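Local coordinates for cellulose-binding protein, X158 (Saccharophagus degradans, PDB 2X34), which probably binds polyisoprenoid lipids in a YceI-like domain implicated in plant cell wall breakdown, and holds a ubiquinone-8 molecule in its pocket, at residues Ala102-His107 with Ala140-Glu145; Leu45-Asn50 with Ala76-Pro81. One frame throughout, in Å; residues are numbered along the deposited sequence.

Overall arrangement
Both contacts are buried and line the same ubiquinone-8 pocket of one antiparallel barrel. Contact 2 lies deeper, its centre about 7 Å from that of the chain against about 12 Å for contact 1, and it joins neighbouring strands 42-48 and 75-81 by regular backbone hydrogen bonds. Contact 1 instead packs the end of strand 95-106 against the loop ahead of helix 145-154, relying on aromatic faces and one side-chain bond, with S143 exposed at its margin. Strands 75-81 and 95-106 are themselves neighbours: D105 N approaches T77 O at 2.8 Å, a probable hydrogen bond. The two contacts, with centres about 12 Å apart, thus form successive pieces of one curved wall.

Contact 1. Residues Ala102-His107 with Ala140-Glu145; sequences ATLDLH and ADYSLE. With UQ8 (Ubiquinone-8), chain C.
L106 lays its CD2 methyl over one face of the Y142 ring, 4.2 Å from the centroid, a CH-pi contact displaced toward the rim. The site belongs to the lipocalin-like barrel of the YceI family, where the end of strand 95-106 meets the loop that follows a 3-10 turn containing A140 and D141. Y142 sets CG beside its own backbone N (chi1 -59°), which swings the ring back along the strand toward L104. There L104 CD2 touches Y142 CZ at 3.7 Å and, from another side, UQ8 C27 at 3.7 Å, so this methyl is wedged between the tyrosine and the isoprenoid tail. L106 divides its branches likewise: CD1 reaches UQ8 C25 while CD2 serves the ring. Beyond the strand, H107 donates from ND1 to Y142 O at 2.9 Å in a moderately bent bond (146°) close to the imidazole plane. Its NE2 is hydrogen-bonded to E69 OE1, and this carboxylate would tend to stabilise positive charge on the ring. With both nitrogens engaged, the imidazole is fixed in rotation. A leucine in place of H107 would probably leave the Y142 carbonyl without this donor and E69 without its imidazole mate. L144 slides past the histidine in the opposite direction, CD1 touching L106 CD2 at 4.0 Å and CD2 standing over the imidazole face, 3.4 Å from H107 CG.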
ATOM      1  N   ALA A 102       7.361  -9.250   1.271  1.00  7.42           N
ATOM      2  CA  ALA A 102       7.547  -7.837   0.928  1.00  7.58           C
ATOM      3  C   ALA A 102       7.981  -7.029   2.165  1.00  7.41           C
ATOM      4  O   ALA A 102       7.393  -7.202   3.247  1.00  7.75           O
ATOM      5  CB  ALA A 102       6.223  -7.272   0.309  1.00  7.28           C
ATOM      6  N   THR A 103       9.003  -6.174   2.045  1.00  6.41           N
ATOM      7  CA  THR A 103       9.347  -5.297   3.161  1.00  6.30           C
ATOM      8  C   THR A 103       8.531  -4.013   3.099  1.00  5.48           C
ATOM      9  O   THR A 103       8.451  -3.372   2.057  1.00  5.66           O
ATOM     10  CB  THR A 103      10.886  -5.009   3.317  1.00  6.55           C
ATOM     11  OG1 THR A 103      11.344  -4.160   2.257  1.00 11.61           O
ATOM     12  CG2 THR A 103      11.671  -6.301   3.291  1.00  4.96           C
ATOM     13  N   LEU A 104       7.893  -3.682   4.221  1.00  4.81           N
ATOM     14  CA  LEU A 104       7.120  -2.452   4.347  1.00  5.60           C
ATOM     15  C   LEU A 104       7.857  -1.586   5.325  1.00  5.72           C
ATOM     16  O   LEU A 104       8.018  -1.946   6.496  1.00  6.22           O
ATOM     17  CB  LEU A 104       5.686  -2.716   4.826  1.00  5.16           C
ATOM     18  CG  LEU A 104       4.838  -1.475   5.171  1.00  7.39           C
ATOM     19  CD1 LEU A 104       4.695  -0.506   3.982  1.00  7.20           C
ATOM     20  CD2 LEU A 104       3.450  -1.902   5.666  1.00  8.60           C
ATOM     21  N   ASP A 105       8.334  -0.462   4.848  1.00  5.58           N
ATOM     22  CA  ASP A 105       8.937   0.523   5.719  1.00  6.95           C
ATOM     23  C   ASP A 105       7.886   1.580   6.018  1.00  6.52           C
ATOM     24  O   ASP A 105       7.643   2.468   5.192  1.00  5.50           O
ATOM     25  CB  ASP A 105      10.182   1.108   5.034  1.00  7.31           C
ATOM     26  CG  ASP A 105      10.834   2.267   5.808  1.00 11.10           C
ATOM     27  OD1 ASP A 105      10.552   2.506   7.000  1.00 11.36           O
ATOM     28  OD2 ASP A 105      11.644   2.968   5.172  1.00 16.88           O
ATOM     29  N   LEU A 106       7.296   1.491   7.211  1.00  6.01           N
ATOM     30  CA  LEU A 106       6.208   2.383   7.624  1.00  5.31           C
ATOM     31  C   LEU A 106       6.423   2.881   9.038  1.00  6.39           C
ATOM     32  O   LEU A 106       6.731   2.105   9.946  1.00  4.99           O
ATOM     33  CB  LEU A 106       4.866   1.649   7.522  1.00  4.82           C
ATOM     34  CG  LEU A 106       3.595   2.229   8.147  1.00  5.25           C
ATOM     35  CD1 LEU A 106       3.227   3.552   7.447  1.00  2.27           C
ATOM     36  CD2 LEU A 106       2.455   1.196   8.066  1.00  2.43           C
ATOM     37  N   HIS A 107       6.258   4.186   9.225  1.00  6.31           N
ATOM     38  CA  HIS A 107       6.358   4.772  10.564  1.00  6.41           C
ATOM     39  C   HIS A 107       7.647   4.414  11.301  1.00  7.00           C
ATOM     40  O   HIS A 107       7.647   4.159  12.511  1.00  6.64           O
ATOM     41  CB  HIS A 107       5.145   4.387  11.383  1.00  5.82           C
ATOM     42  CG  HIS A 107       4.946   5.265  12.565  1.00  6.56           C
ATOM     43  ND1 HIS A 107       4.941   4.790  13.858  1.00  5.22           N
ATOM     44  CD2 HIS A 107       4.837   6.610  12.653  1.00  5.10           C
ATOM     45  CE1 HIS A 107       4.790   5.806  14.691  1.00  5.82           C
ATOM     46  NE2 HIS A 107       4.711   6.917  13.984  1.00  5.04           N
ATOM     47  N   ALA A 140      -0.005  -2.118  15.634  1.00  4.99           N
ATOM     48  CA  ALA A 140       1.021  -2.239  16.642  1.00  5.10           C
ATOM     49  C   ALA A 140       2.316  -2.769  16.034  1.00  5.32           C
ATOM     50  O   ALA A 140       3.384  -2.480  16.547  1.00  5.71           O
ATOM     51  CB  ALA A 140       0.561  -3.104  17.818  1.00  5.63           C
ATOM     52  N   ASP A 141       2.215  -3.484  14.920  1.00  5.63           N
ATOM     53  CA  ASP A 141       3.398  -3.940  14.202  1.00  5.13           C
ATOM     54  C   ASP A 141       4.281  -2.787  13.659  1.00  6.01           C
ATOM     55  O   ASP A 141       5.466  -3.006  13.354  1.00  6.08           O
ATOM     56  CB  ASP A 141       2.996  -4.885  13.072  1.00  5.53           C
ATOM     57  CG  ASP A 141       2.581  -6.253  13.559  1.00  5.25           C
ATOM     58  OD1 ASP A 141       2.768  -6.540  14.755  1.00  5.55           O
ATOM     59  OD2 ASP A 141       2.044  -7.025  12.735  1.00  6.29           O
ATOM     60  N   TYR A 142       3.714  -1.583  13.540  1.00  5.38           N
ATOM     61  CA  TYR A 142       4.449  -0.401  13.043  1.00  5.49           C
ATOM     62  C   TYR A 142       4.398   0.748  14.060  1.00  5.51           C
ATOM     63  O   TYR A 142       4.569   1.920  13.705  1.00  5.63           O
ATOM     64  CB  TYR A 142       3.919   0.008  11.659  1.00  5.70           C
ATOM     65  CG  TYR A 142       4.068  -1.139  10.653  1.00  6.48           C
ATOM     66  CD1 TYR A 142       5.243  -1.297   9.938  1.00  9.01           C
ATOM     67  CD2 TYR A 142       3.076  -2.094  10.484  1.00  8.17           C
ATOM     68  CE1 TYR A 142       5.419  -2.349   9.072  1.00 10.02           C
ATOM     69  CE2 TYR A 142       3.253  -3.160   9.618  1.00 10.68           C
ATOM     70  CZ  TYR A 142       4.438  -3.279   8.920  1.00 11.67           C
ATOM     71  OH  TYR A 142       4.652  -4.318   8.041  1.00 15.02           O
ATOM     72  N   SER A 143       4.207   0.396  15.335  1.00  4.77           N
ATOM     73  CA  SER A 143       4.141   1.376  16.424  1.00  4.95           C
ATOM     74  C   SER A 143       3.162   2.510  16.136  1.00  5.54           C
ATOM     75  O   SER A 143       3.462   3.677  16.426  1.00  7.10           O
ATOM     76  CB  SER A 143       5.530   1.958  16.688  1.00  5.05           C
ATOM     77  OG  SER A 143       6.450   0.960  17.072  1.00  5.75           O
ATOM     78  N   LEU A 144       2.007   2.156  15.563  1.00  5.27           N
ATOM     79  CA  LEU A 144       0.932   3.078  15.267  1.00  5.55           C
ATOM     80  C   LEU A 144      -0.251   3.018  16.226  1.00  6.18           C
ATOM     81  O   LEU A 144      -1.223   3.736  16.039  1.00  6.42           O
ATOM     82  CB  LEU A 144       0.441   2.840  13.834  1.00  5.34           C
ATOM     83  CG  LEU A 144       1.425   3.292  12.749  1.00  6.05           C
ATOM     84  CD1 LEU A 144       0.956   2.848  11.350  1.00  6.16           C
ATOM     85  CD2 LEU A 144       1.594   4.803  12.759  1.00  6.51           C
ATOM     86  N   GLU A 145      -0.174   2.203  17.279  1.00  6.14           N
ATOM     87  CA  GLU A 145      -1.315   2.048  18.171  1.00  6.63           C
ATOM     88  C   GLU A 145      -1.495   3.294  19.046  1.00  6.08           C
ATOM     89  O   GLU A 145      -2.626   3.659  19.355  1.00  6.50           O
ATOM     90  CB  GLU A 145      -1.243   0.733  18.985  1.00  6.85           C
ATOM     91  CG  GLU A 145      -0.159   0.678  20.082  1.00 10.14           C
ATOM     92  CD  GLU A 145       1.248   0.233  19.633  1.00 12.67           C
ATOM     93  OE1 GLU A 145       1.662   0.466  18.468  1.00  9.23           O
ATOM     94  OE2 GLU A 145       1.972  -0.330  20.503  1.00 15.71           O
TER
HETATM   95  C45 UQ8 C7575       5.080  -8.934  -8.157  1.00  8.01           C
HETATM   96  C44 UQ8 C7575       5.421  -7.724  -8.949  1.00  6.15           C
HETATM   97  C46 UQ8 C7575       5.583  -7.935 -10.439  1.00  6.01           C
HETATM   98  C43 UQ8 C7575       5.569  -6.497  -8.395  1.00  6.71           C
HETATM   99  C42 UQ8 C7575       5.429  -6.140  -6.923  1.00  6.12           C
HETATM  100  C41 UQ8 C7575       4.635  -4.819  -6.858  1.00  8.82           C
HETATM  101  C39 UQ8 C7575       4.497  -4.352  -5.439  1.00  5.87           C
HETATM  102  C40 UQ8 C7575       5.664  -3.600  -4.876  1.00  7.11           C
HETATM  103  C38 UQ8 C7575       3.388  -4.629  -4.730  1.00  5.69           C
HETATM  104  C37 UQ8 C7575       3.155  -4.204  -3.293  1.00  4.92           C
HETATM  105  C36 UQ8 C7575       3.081  -5.460  -2.424  1.00  5.40           C
HETATM  106  C34 UQ8 C7575       2.640  -5.246  -0.989  1.00  6.65           C
HETATM  107  C35 UQ8 C7575       2.467  -6.475  -0.133  1.00  6.34           C
HETATM  108  C33 UQ8 C7575       2.394  -4.014  -0.500  1.00  7.39           C
HETATM  109  C32 UQ8 C7575       1.976  -3.753   0.955  1.00  9.84           C
HETATM  110  C31 UQ8 C7575       0.877  -2.686   1.002  1.00  8.62           C
HETATM  111  C29 UQ8 C7575       0.699  -2.120   2.401  1.00  9.28           C
HETATM  112  C30 UQ8 C7575       0.330  -3.030   3.551  1.00  9.27           C
HETATM  113  C28 UQ8 C7575       0.865  -0.798   2.575  1.00  9.19           C
HETATM  114  C27 UQ8 C7575       0.697  -0.071   3.913  1.00 10.10           C
HETATM  115  C26 UQ8 C7575      -0.543   0.822   3.727  1.00  8.47           C
HETATM  116  C24 UQ8 C7575      -0.831   1.742   4.908  1.00  7.79           C
HETATM  117  C25 UQ8 C7575       0.057   2.919   5.198  1.00  6.82           C
HETATM  118  C23 UQ8 C7575      -1.904   1.452   5.648  1.00  8.79           C
HETATM  119  C22 UQ8 C7575      -2.417   2.207   6.867  1.00 10.59           C
HETATM  120  C21 UQ8 C7575      -2.013   1.461   8.156  1.00 10.56           C
HETATM  121  C19 UQ8 C7575      -2.801   1.820   9.403  1.00  9.12           C
HETATM  122  C20 UQ8 C7575      -2.527   1.009  10.641  1.00  8.29           C
HETATM  123  C18 UQ8 C7575      -3.727   2.806   9.424  1.00 10.36           C
HETATM  124  C17 UQ8 C7575      -4.528   3.176  10.691  1.00 10.17           C
HETATM  125  C16 UQ8 C7575      -5.913   3.605  10.215  1.00 11.56           C
HETATM  126  C14 UQ8 C7575      -6.971   3.996  11.244  1.00 12.82           C
HETATM  127  C15 UQ8 C7575      -7.517   2.961  12.198  1.00 11.89           C
HETATM  128  C13 UQ8 C7575      -7.421   5.282  11.249  1.00 12.01           C
HETATM  129  C12 UQ8 C7575      -8.488   5.833  12.202  1.00 13.07           C
HETATM  130  C11 UQ8 C7575      -9.449   6.788  11.462  1.00 11.59           C
HETATM  131  C9  UQ8 C7575     -10.529   7.219  12.419  1.00 12.70           C
HETATM  132  C10 UQ8 C7575     -11.680   6.253  12.641  1.00  9.63           C
HETATM  133  C8  UQ8 C7575     -10.420   8.429  13.002  1.00 14.13           C
HETATM  134  C7  UQ8 C7575     -11.377   9.066  14.002  1.00 17.42           C
HETATM  135  C6  UQ8 C7575     -11.837  10.397  13.476  1.00 18.60           C
HETATM  136  C1  UQ8 C7575     -11.045  11.669  13.536  1.00 19.65           C
HETATM  137  C1M UQ8 C7575      -9.695  11.794  14.198  1.00 21.41           C
HETATM  138  C2  UQ8 C7575     -11.640  12.899  12.941  1.00 21.64           C
HETATM  139  O2  UQ8 C7575     -11.027  13.964  12.987  1.00 21.93           O
HETATM  140  C3  UQ8 C7575     -12.975  12.901  12.303  1.00 21.24           C
HETATM  141  O3  UQ8 C7575     -13.465  14.069  11.749  1.00 25.35           O
HETATM  142  C3M UQ8 C7575     -13.586  15.317  12.452  1.00 24.45           C
HETATM  143  C4  UQ8 C7575     -13.727  11.626  12.249  1.00 21.21           C
HETATM  144  O4  UQ8 C7575     -14.945  11.505  11.639  1.00 23.40           O
HETATM  145  C4M UQ8 C7575     -16.006  12.426  11.916  1.00 25.07           C
HETATM  146  C5  UQ8 C7575     -13.156  10.415  12.827  1.00 17.70           C
HETATM  147  O5  UQ8 C7575     -13.797   9.384  12.704  1.00 18.81           O

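Contact 2. Residues Leu45-Asn50 with Ala76-Pro81; sequences LVIDLN and ATVTVP. With UQ8 (Ubiquinone-8), chain C.
The flat C33=C34 alkene of ubiquinone-8 carries the two methyls of V78 on one and the same face: CG1 stands over C33 and C34, 3.6 Å from UQ8 C33, and CG2 lies on that side near C33 and C32. V78 holds CG1 anti to its backbone N (chi1 -177°), which brings both methyls to this isoprene unit.

Strands 45-48 and 76-81 run antiparallel, their axes at 167°. Backbone N and O atoms of L45, I47, A76 and V78 bond across them: L45 with V78 and I47 with A76 are hydrogen-bonded pairs, each closed by two reciprocal bonds, and V46 with T77 is the non-hydrogen-bonded pair between them. I47 N to A76 O is 2.7 Å, with an N-H...O angle of 174°. In the middle pair T77 CA sends its hydrogen toward L45 O, with 3.4 Å between CA and O, and V46 CA does the same toward A76 O, adding weak contacts beside the stronger bonds.

The face bearing L45, I47, A76 and V78 turns to the lipid. I47 CD1 lies 4.3 Å from V78 CG2 and 3.7 Å from UQ8 C28, bridging the neighbouring strand and the next unit of the tail. L49, just past the paired residues, brings CD2 to A76 CB at 4.1 Å. Farther along, V80 CG2 meets the branch methyl C40 of the tail at 3.7 Å. V46 and T77 occupy the other, partly exposed face. Alternation of this kind, with aliphatic side chains inward and a mixed outer face, is what builds the tunnel-like lipid pocket of a YceI-family antiparallel beta-barrel.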
ATOM      1  N   LEU A  45       7.065   0.100  -4.305  1.00  6.61           N
ATOM      2  CA  LEU A  45       5.883   0.956  -4.270  1.00  6.26           C
ATOM      3  C   LEU A  45       6.157   1.988  -3.190  1.00  6.46           C
ATOM      4  O   LEU A  45       6.471   1.629  -2.037  1.00  6.90           O
ATOM      5  CB  LEU A  45       4.630   0.158  -3.918  1.00  5.94           C
ATOM      6  CG  LEU A  45       3.347   0.960  -3.704  1.00  4.37           C
ATOM      7  CD1 LEU A  45       2.942   1.641  -4.991  1.00  4.77           C
ATOM      8  CD2 LEU A  45       2.198   0.073  -3.162  1.00  5.18           C
ATOM      9  N   VAL A  46       6.057   3.258  -3.549  1.00  6.16           N
ATOM     10  CA  VAL A  46       6.247   4.329  -2.587  1.00  6.10           C
ATOM     11  C   VAL A  46       4.895   4.996  -2.344  1.00  6.19           C
ATOM     12  O   VAL A  46       4.294   5.528  -3.278  1.00  5.22           O
ATOM     13  CB  VAL A  46       7.263   5.365  -3.084  1.00  6.61           C
ATOM     14  CG1 VAL A  46       7.370   6.524  -2.089  1.00  6.03           C
ATOM     15  CG2 VAL A  46       8.654   4.699  -3.351  1.00  6.40           C
ATOM     16  N   ILE A  47       4.420   4.957  -1.095  1.00  5.68           N
ATOM     17  CA  ILE A  47       3.124   5.516  -0.743  1.00  5.73           C
ATOM     18  C   ILE A  47       3.326   6.906  -0.087  1.00  5.41           C
ATOM     19  O   ILE A  47       4.023   7.037   0.910  1.00  5.19           O
ATOM     20  CB  ILE A  47       2.398   4.584   0.231  1.00  5.64           C
ATOM     21  CG1 ILE A  47       2.331   3.155  -0.355  1.00  7.44           C
ATOM     22  CG2 ILE A  47       0.993   5.144   0.553  1.00  4.84           C
ATOM     23  CD1 ILE A  47       2.312   2.078   0.672  1.00  6.15           C
ATOM     24  N   ASP A  48       2.738   7.932  -0.673  1.00  4.63           N
ATOM     25  CA  ASP A  48       2.877   9.296  -0.164  1.00  3.70           C
ATOM     26  C   ASP A  48       1.857   9.459   0.955  1.00  3.54           C
ATOM     27  O   ASP A  48       0.650   9.617   0.704  1.00  2.96           O
ATOM     28  CB  ASP A  48       2.650  10.312  -1.282  1.00  3.51           C
ATOM     29  CG  ASP A  48       2.693  11.747  -0.796  1.00  4.72           C
ATOM     30  OD1 ASP A  48       2.993  11.969   0.408  1.00  2.00           O
ATOM     31  OD2 ASP A  48       2.442  12.652  -1.643  1.00  3.77           O
ATOM     32  N   LEU A  49       2.352   9.421   2.193  1.00  3.72           N
ATOM     33  CA  LEU A  49       1.480   9.460   3.365  1.00  3.24           C
ATOM     34  C   LEU A  49       0.785  10.811   3.541  1.00  3.85           C
ATOM     35  O   LEU A  49      -0.315  10.878   4.109  1.00  3.70           O
ATOM     36  CB  LEU A  49       2.231   9.037   4.598  1.00  3.37           C
ATOM     37  CG  LEU A  49       2.816   7.612   4.530  1.00  2.76           C
ATOM     38  CD1 LEU A  49       3.649   7.371   5.778  1.00  2.67           C
ATOM     39  CD2 LEU A  49       1.666   6.544   4.380  1.00  2.00           C
ATOM     40  N   ASN A  50       1.375  11.871   2.998  1.00  4.15           N
ATOM     41  CA  ASN A  50       0.698  13.178   2.966  1.00  3.92           C
ATOM     42  C   ASN A  50      -0.512  13.220   2.046  1.00  3.63           C
ATOM     43  O   ASN A  50      -1.309  14.128   2.174  1.00  3.45           O
ATOM     44  CB  ASN A  50       1.667  14.303   2.576  1.00  4.07           C
ATOM     45  CG  ASN A  50       2.588  14.685   3.715  1.00  4.64           C
ATOM     46  OD1 ASN A  50       2.127  14.974   4.834  1.00  3.75           O
ATOM     47  ND2 ASN A  50       3.896  14.680   3.444  1.00  3.19           N
ATOM     48  N   ALA A  76       5.826   5.790   2.957  1.00  3.92           N
ATOM     49  CA  ALA A  76       5.992   4.381   3.325  1.00  4.33           C
ATOM     50  C   ALA A  76       6.436   3.666   2.040  1.00  4.53           C
ATOM     51  O   ALA A  76       5.905   3.934   0.955  1.00  4.90           O
ATOM     52  CB  ALA A  76       4.671   3.772   3.815  1.00  3.03           C
ATOM     53  N   THR A  77       7.392   2.760   2.155  1.00  5.17           N
ATOM     54  CA  THR A  77       8.017   2.159   0.971  1.00  5.35           C
ATOM     55  C   THR A  77       7.879   0.654   1.073  1.00  5.94           C
ATOM     56  O   THR A  77       8.141   0.084   2.126  1.00  7.14           O
ATOM     57  CB  THR A  77       9.511   2.577   0.866  1.00  6.70           C
ATOM     58  OG1 THR A  77       9.588   4.002   0.747  1.00  8.33           O
ATOM     59  CG2 THR A  77      10.195   1.961  -0.356  1.00  5.80           C
ATOM     60  N   VAL A  78       7.433   0.011  -0.010  1.00  5.82           N
ATOM     61  CA  VAL A  78       7.342  -1.440  -0.049  1.00  5.00           C
ATOM     62  C   VAL A  78       8.335  -1.906  -1.095  1.00  5.37           C
ATOM     63  O   VAL A  78       8.333  -1.380  -2.192  1.00  4.05           O
ATOM     64  CB  VAL A  78       5.959  -1.945  -0.455  1.00  5.39           C
ATOM     65  CG1 VAL A  78       5.919  -3.500  -0.411  1.00  4.33           C
ATOM     66  CG2 VAL A  78       4.891  -1.357   0.454  1.00  4.06           C
ATOM     67  N   THR A  79       9.135  -2.901  -0.752  1.00  5.18           N
ATOM     68  CA  THR A  79      10.126  -3.456  -1.670  0.50  6.11           C
ATOM     69  C   THR A  79       9.939  -4.958  -1.761  1.00  6.28           C
ATOM     70  O   THR A  79       9.724  -5.628  -0.746  1.00  5.63           O
ATOM     71  CB  THR A  79      11.554  -3.172  -1.189  0.50  6.05           C
ATOM     72  OG1 THR A  79      11.736  -3.753   0.108  0.50  7.50           O
ATOM     73  CG2 THR A  79      11.807  -1.668  -1.124  0.50  6.30           C
ATOM     74  N   VAL A  80      10.012  -5.472  -2.980  1.00  6.68           N
ATOM     75  CA  VAL A  80       9.672  -6.867  -3.266  1.00  7.23           C
ATOM     76  C   VAL A  80      10.602  -7.349  -4.356  1.00  6.90           C
ATOM     77  O   VAL A  80      10.619  -6.746  -5.437  1.00  6.89           O
ATOM     78  CB  VAL A  80       8.242  -6.979  -3.834  1.00  6.61           C
ATOM     79  CG1 VAL A  80       7.869  -8.430  -4.085  1.00  8.20           C
ATOM     80  CG2 VAL A  80       7.193  -6.285  -2.912  1.00  9.97           C
ATOM     81  N   PRO A  81      11.368  -8.424  -4.099  1.00  8.58           N
ATOM     82  CA  PRO A  81      12.180  -8.990  -5.190  1.00  8.95           C
ATOM     83  C   PRO A  81      11.272  -9.674  -6.160  1.00  8.96           C
ATOM     84  O   PRO A  81      10.309 -10.320  -5.749  1.00 10.08           O
ATOM     85  CB  PRO A  81      13.056 -10.026  -4.495  1.00  9.91           C
ATOM     86  CG  PRO A  81      12.275 -10.420  -3.291  1.00 10.23           C
ATOM     87  CD  PRO A  81      11.482  -9.217  -2.863  1.00  8.63           C
TER
HETATM   88  C45 UQ8 C7575       5.080  -8.934  -8.157  1.00  8.01           C
HETATM   89  C44 UQ8 C7575       5.421  -7.724  -8.949  1.00  6.15           C
HETATM   90  C46 UQ8 C7575       5.583  -7.935 -10.439  1.00  6.01           C
HETATM   91  C43 UQ8 C7575       5.569  -6.497  -8.395  1.00  6.71           C
HETATM   92  C42 UQ8 C7575       5.429  -6.140  -6.923  1.00  6.12           C
HETATM   93  C41 UQ8 C7575       4.635  -4.819  -6.858  1.00  8.82           C
HETATM   94  C39 UQ8 C7575       4.497  -4.352  -5.439  1.00  5.87           C
HETATM   95  C40 UQ8 C7575       5.664  -3.600  -4.876  1.00  7.11           C
HETATM   96  C38 UQ8 C7575       3.388  -4.629  -4.730  1.00  5.69           C
HETATM   97  C37 UQ8 C7575       3.155  -4.204  -3.293  1.00  4.92           C
HETATM   98  C36 UQ8 C7575       3.081  -5.460  -2.424  1.00  5.40           C
HETATM   99  C34 UQ8 C7575       2.640  -5.246  -0.989  1.00  6.65           C
HETATM  100  C35 UQ8 C7575       2.467  -6.475  -0.133  1.00  6.34           C
HETATM  101  C33 UQ8 C7575       2.394  -4.014  -0.500  1.00  7.39           C
HETATM  102  C32 UQ8 C7575       1.976  -3.753   0.955  1.00  9.84           C
HETATM  103  C31 UQ8 C7575       0.877  -2.686   1.002  1.00  8.62           C
HETATM  104  C29 UQ8 C7575       0.699  -2.120   2.401  1.00  9.28           C
HETATM  105  C30 UQ8 C7575       0.330  -3.030   3.551  1.00  9.27           C
HETATM  106  C28 UQ8 C7575       0.865  -0.798   2.575  1.00  9.19           C
HETATM  107  C27 UQ8 C7575       0.697  -0.071   3.913  1.00 10.10           C
HETATM  108  C26 UQ8 C7575      -0.543   0.822   3.727  1.00  8.47           C
HETATM  109  C24 UQ8 C7575      -0.831   1.742   4.908  1.00  7.79           C
HETATM  110  C25 UQ8 C7575       0.057   2.919   5.198  1.00  6.82           C
HETATM  111  C23 UQ8 C7575      -1.904   1.452   5.648  1.00  8.79           C
HETATM  112  C22 UQ8 C7575      -2.417   2.207   6.867  1.00 10.59           C
HETATM  113  C21 UQ8 C7575      -2.013   1.461   8.156  1.00 10.56           C
HETATM  114  C19 UQ8 C7575      -2.801   1.820   9.403  1.00  9.12           C
HETATM  115  C20 UQ8 C7575      -2.527   1.009  10.641  1.00  8.29           C
HETATM  116  C18 UQ8 C7575      -3.727   2.806   9.424  1.00 10.36           C
HETATM  117  C17 UQ8 C7575      -4.528   3.176  10.691  1.00 10.17           C
HETATM  118  C16 UQ8 C7575      -5.913   3.605  10.215  1.00 11.56           C
HETATM  119  C14 UQ8 C7575      -6.971   3.996  11.244  1.00 12.82           C
HETATM  120  C15 UQ8 C7575      -7.517   2.961  12.198  1.00 11.89           C
HETATM  121  C13 UQ8 C7575      -7.421   5.282  11.249  1.00 12.01           C
HETATM  122  C12 UQ8 C7575      -8.488   5.833  12.202  1.00 13.07           C
HETATM  123  C11 UQ8 C7575      -9.449   6.788  11.462  1.00 11.59           C
HETATM  124  C9  UQ8 C7575     -10.529   7.219  12.419  1.00 12.70           C
HETATM  125  C10 UQ8 C7575     -11.680   6.253  12.641  1.00  9.63           C
HETATM  126  C8  UQ8 C7575     -10.420   8.429  13.002  1.00 14.13           C
HETATM  127  C7  UQ8 C7575     -11.377   9.066  14.002  1.00 17.42           C
HETATM  128  C6  UQ8 C7575     -11.837  10.397  13.476  1.00 18.60           C
HETATM  129  C1  UQ8 C7575     -11.045  11.669  13.536  1.00 19.65           C
HETATM  130  C1M UQ8 C7575      -9.695  11.794  14.198  1.00 21.41           C
HETATM  131  C2  UQ8 C7575     -11.640  12.899  12.941  1.00 21.64           C
HETATM  132  O2  UQ8 C7575     -11.027  13.964  12.987  1.00 21.93           O
HETATM  133  C3  UQ8 C7575     -12.975  12.901  12.303  1.00 21.24           C
HETATM  134  O3  UQ8 C7575     -13.465  14.069  11.749  1.00 25.35           O
HETATM  135  C3M UQ8 C7575     -13.586  15.317  12.452  1.00 24.45           C
HETATM  136  C4  UQ8 C7575     -13.727  11.626  12.249  1.00 21.21           C
HETATM  137  O4  UQ8 C7575     -14.945  11.505  11.639  1.00 23.40           O
HETATM  138  C4M UQ8 C7575     -16.006  12.426  11.916  1.00 25.07           C
HETATM  139  C5  UQ8 C7575     -13.156  10.415  12.827  1.00 17.70           C
HETATM  140  O5  UQ8 C7575     -13.797   9.384  12.704  1.00 18.81           O